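Long-range contact in interferon gamma receptor 1 (Gallus gallus, PDB 4EQ2), which probably binds interferon gamma as a cytokine receptor, this chain carrying two fibronectin-like domains of the longer transmembrane protein: residues N156-S161 with G185-V190. Residues are numbered along the deposited sequence; the frame is centred on the assembly and turned at random.
Sequences NSENES and GSTYCV
Asn156 and Tyr188 face each other as an antiparallel non-hydrogen-bonded pair, their CA atoms 4.6 Å apart, and just past it, in the turn, Ser157 N makes a weak hydrogen bond to Thr187 O at 3.4 Å. Both side chains of the pair lie on the same face of the sheet. Asn156 CB sits over the rim of one ring face, 3.8 Å from Tyr188 CE2, and CG, anti to the backbone N, carries the amide over that same face, offset toward the rim, with the two planes 29° apart. Tyrosine suits this buried place because its flat ring can also meet Phe154, from the neighbouring strand 148-156.

These residues belong to the second domain, of the fibronectin type III family, where the turn joining strands 148-156 and 162-168 folds back beside the start of strand 186-196; on its other edge that strand pairs with 201-213, and the Cys189-Cys210 disulfide ties the two.

Glu158 is long enough to reach across where the strands have parted. Its chain bends at chi2 (-83°), bringing CD to 3.4 Å from Ser186 CB, and both carboxylate oxygens accept weak bonds from Thr187 N, the straighter being to OE2 (3.3 Å, 169°). Cutting this side chain back to an alanine is likely to leave the Thr187 N-H without either carboxylate oxygen and to open a gap beside Ser186 CB. Ser157, small and polar, fits close to the strand, its OG 2.8 Å from Thr187 O and 4.0 Å from Cys189 SG.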
loop_
_atom_site.group_PDB
_atom_site.type_symbol
_atom_site.label_atom_id
_atom_site.label_comp_id
_atom_site.label_asym_id
_atom_site.label_seq_id
_atom_site.Cartn_x
_atom_site.Cartn_y
_atom_site.Cartn_z
ATOM N N ASN A 156 -26.773 6.412 8.305
ATOM C CA ASN A 156 -27.638 6.626 9.454
ATOM C C ASN A 156 -28.223 5.295 9.923
ATOM O O ASN A 156 -29.120 4.746 9.293
ATOM C CB ASN A 156 -28.744 7.615 9.091
ATOM C CG ASN A 156 -29.699 7.872 10.229
ATOM O OD1 ASN A 156 -29.295 8.117 11.365
ATOM N ND2 ASN A 156 -30.979 7.835 9.923
ATOM N N SER A 157 -27.702 4.783 11.030
ATOM C CA SER A 157 -28.040 3.441 11.503
ATOM C C SER A 157 -29.534 3.166 11.714
ATOM O O SER A 157 -29.978 2.034 11.537
ATOM C CB SER A 157 -27.248 3.115 12.770
ATOM O OG SER A 157 -26.797 4.299 13.402
ATOM N N GLU A 158 -30.302 4.190 12.086
ATOM C CA GLU A 158 -31.743 4.022 12.335
ATOM C C GLU A 158 -32.653 4.341 11.139
ATOM O O GLU A 158 -33.266 3.440 10.571
ATOM C CB GLU A 158 -32.204 4.777 13.596
ATOM C CG GLU A 158 -31.591 6.148 13.784
ATOM C CD GLU A 158 -30.226 6.085 14.435
ATOM O OE1 GLU A 158 -29.211 6.078 13.708
ATOM O OE2 GLU A 158 -30.174 6.040 15.681
ATOM N N ASN A 159 -32.750 5.613 10.762
ATOM C CA ASN A 159 -33.601 6.001 9.636
ATOM C C ASN A 159 -33.117 5.373 8.323
ATOM O O ASN A 159 -33.839 5.359 7.326
ATOM C CB ASN A 159 -33.713 7.529 9.508
ATOM C CG ASN A 159 -33.604 8.249 10.845
ATOM O OD1 ASN A 159 -33.823 7.667 11.908
ATOM N ND2 ASN A 159 -33.254 9.530 10.790
ATOM N N GLU A 160 -31.878 4.882 8.337
ATOM C CA GLU A 160 -31.316 4.027 7.278
ATOM C C GLU A 160 -30.601 4.739 6.130
ATOM O O GLU A 160 -29.813 4.122 5.415
ATOM C CB GLU A 160 -32.357 3.053 6.714
ATOM C CG GLU A 160 -33.021 2.162 7.767
ATOM C CD GLU A 160 -32.027 1.446 8.676
ATOM O OE1 GLU A 160 -30.824 1.379 8.340
ATOM O OE2 GLU A 160 -32.459 0.936 9.731
ATOM N N SER A 161 -30.860 6.030 5.968
ATOM C CA SER A 161 -30.304 6.791 4.847
ATOM C C SER A 161 -28.823 6.507 4.603
ATOM O O SER A 161 -28.110 6.026 5.487
ATOM C CB SER A 161 -30.525 8.295 5.047
ATOM O OG SER A 161 -29.942 8.747 6.257
ATOM N N GLY A 185 -31.244 13.664 16.078
ATOM C CA GLY A 185 -31.138 13.058 17.390
ATOM C C GLY A 185 -30.908 11.573 17.188
ATOM O O GLY A 185 -31.653 10.736 17.700
ATOM N N SER A 186 -29.874 11.245 16.420
ATOM C CA SER A 186 -29.609 9.863 16.053
ATOM C C SER A 186 -28.119 9.587 15.908
ATOM O O SER A 186 -27.292 10.487 16.054
ATOM C CB SER A 186 -30.347 9.516 14.764
ATOM O OG SER A 186 -30.475 10.662 13.945
ATOM N N THR A 187 -27.786 8.331 15.630
ATOM C CA THR A 187 -26.395 7.916 15.494
ATOM C C THR A 187 -26.015 7.748 14.028
ATOM O O THR A 187 -26.715 7.083 13.268
ATOM C CB THR A 187 -26.130 6.588 16.221
ATOM O OG1 THR A 187 -26.491 6.711 17.601
ATOM C CG2 THR A 187 -24.663 6.211 16.118
ATOM N N TYR A 188 -24.904 8.359 13.635
ATOM C CA TYR A 188 -24.411 8.217 12.273
ATOM C C TYR A 188 -23.071 7.507 12.291
ATOM O O TYR A 188 -22.246 7.753 13.165
ATOM C CB TYR A 188 -24.285 9.581 11.592
ATOM C CG TYR A 188 -25.590 10.336 11.502
ATOM C CD1 TYR A 188 -26.090 11.031 12.595
ATOM C CD2 TYR A 188 -26.324 10.357 10.324
ATOM C CE1 TYR A 188 -27.287 11.722 12.520
ATOM C CE2 TYR A 188 -27.522 11.046 10.239
ATOM C CZ TYR A 188 -27.998 11.727 11.341
ATOM O OH TYR A 188 -29.189 12.416 11.267
ATOM N N CYS A 189 -22.870 6.613 11.329
ATOM C CA CYS A 189 -21.622 5.872 11.215
ATOM C C CYS A 189 -20.993 6.145 9.863
ATOM O O CYS A 189 -21.691 6.274 8.860
ATOM C CB CYS A 189 -21.872 4.377 11.376
ATOM S SG CYS A 189 -22.816 3.945 12.847
ATOM N N VAL A 190 -19.670 6.221 9.834
ATOM C CA VAL A 190 -18.969 6.568 8.611
ATOM C C VAL A 190 -17.795 5.636 8.335
ATOM O O VAL A 190 -17.169 5.120 9.262
ATOM C CB VAL A 190 -18.465 8.021 8.663
ATOM C CG1 VAL A 190 -17.207 8.117 9.504
ATOM C CG2 VAL A 190 -18.201 8.527 7.267
#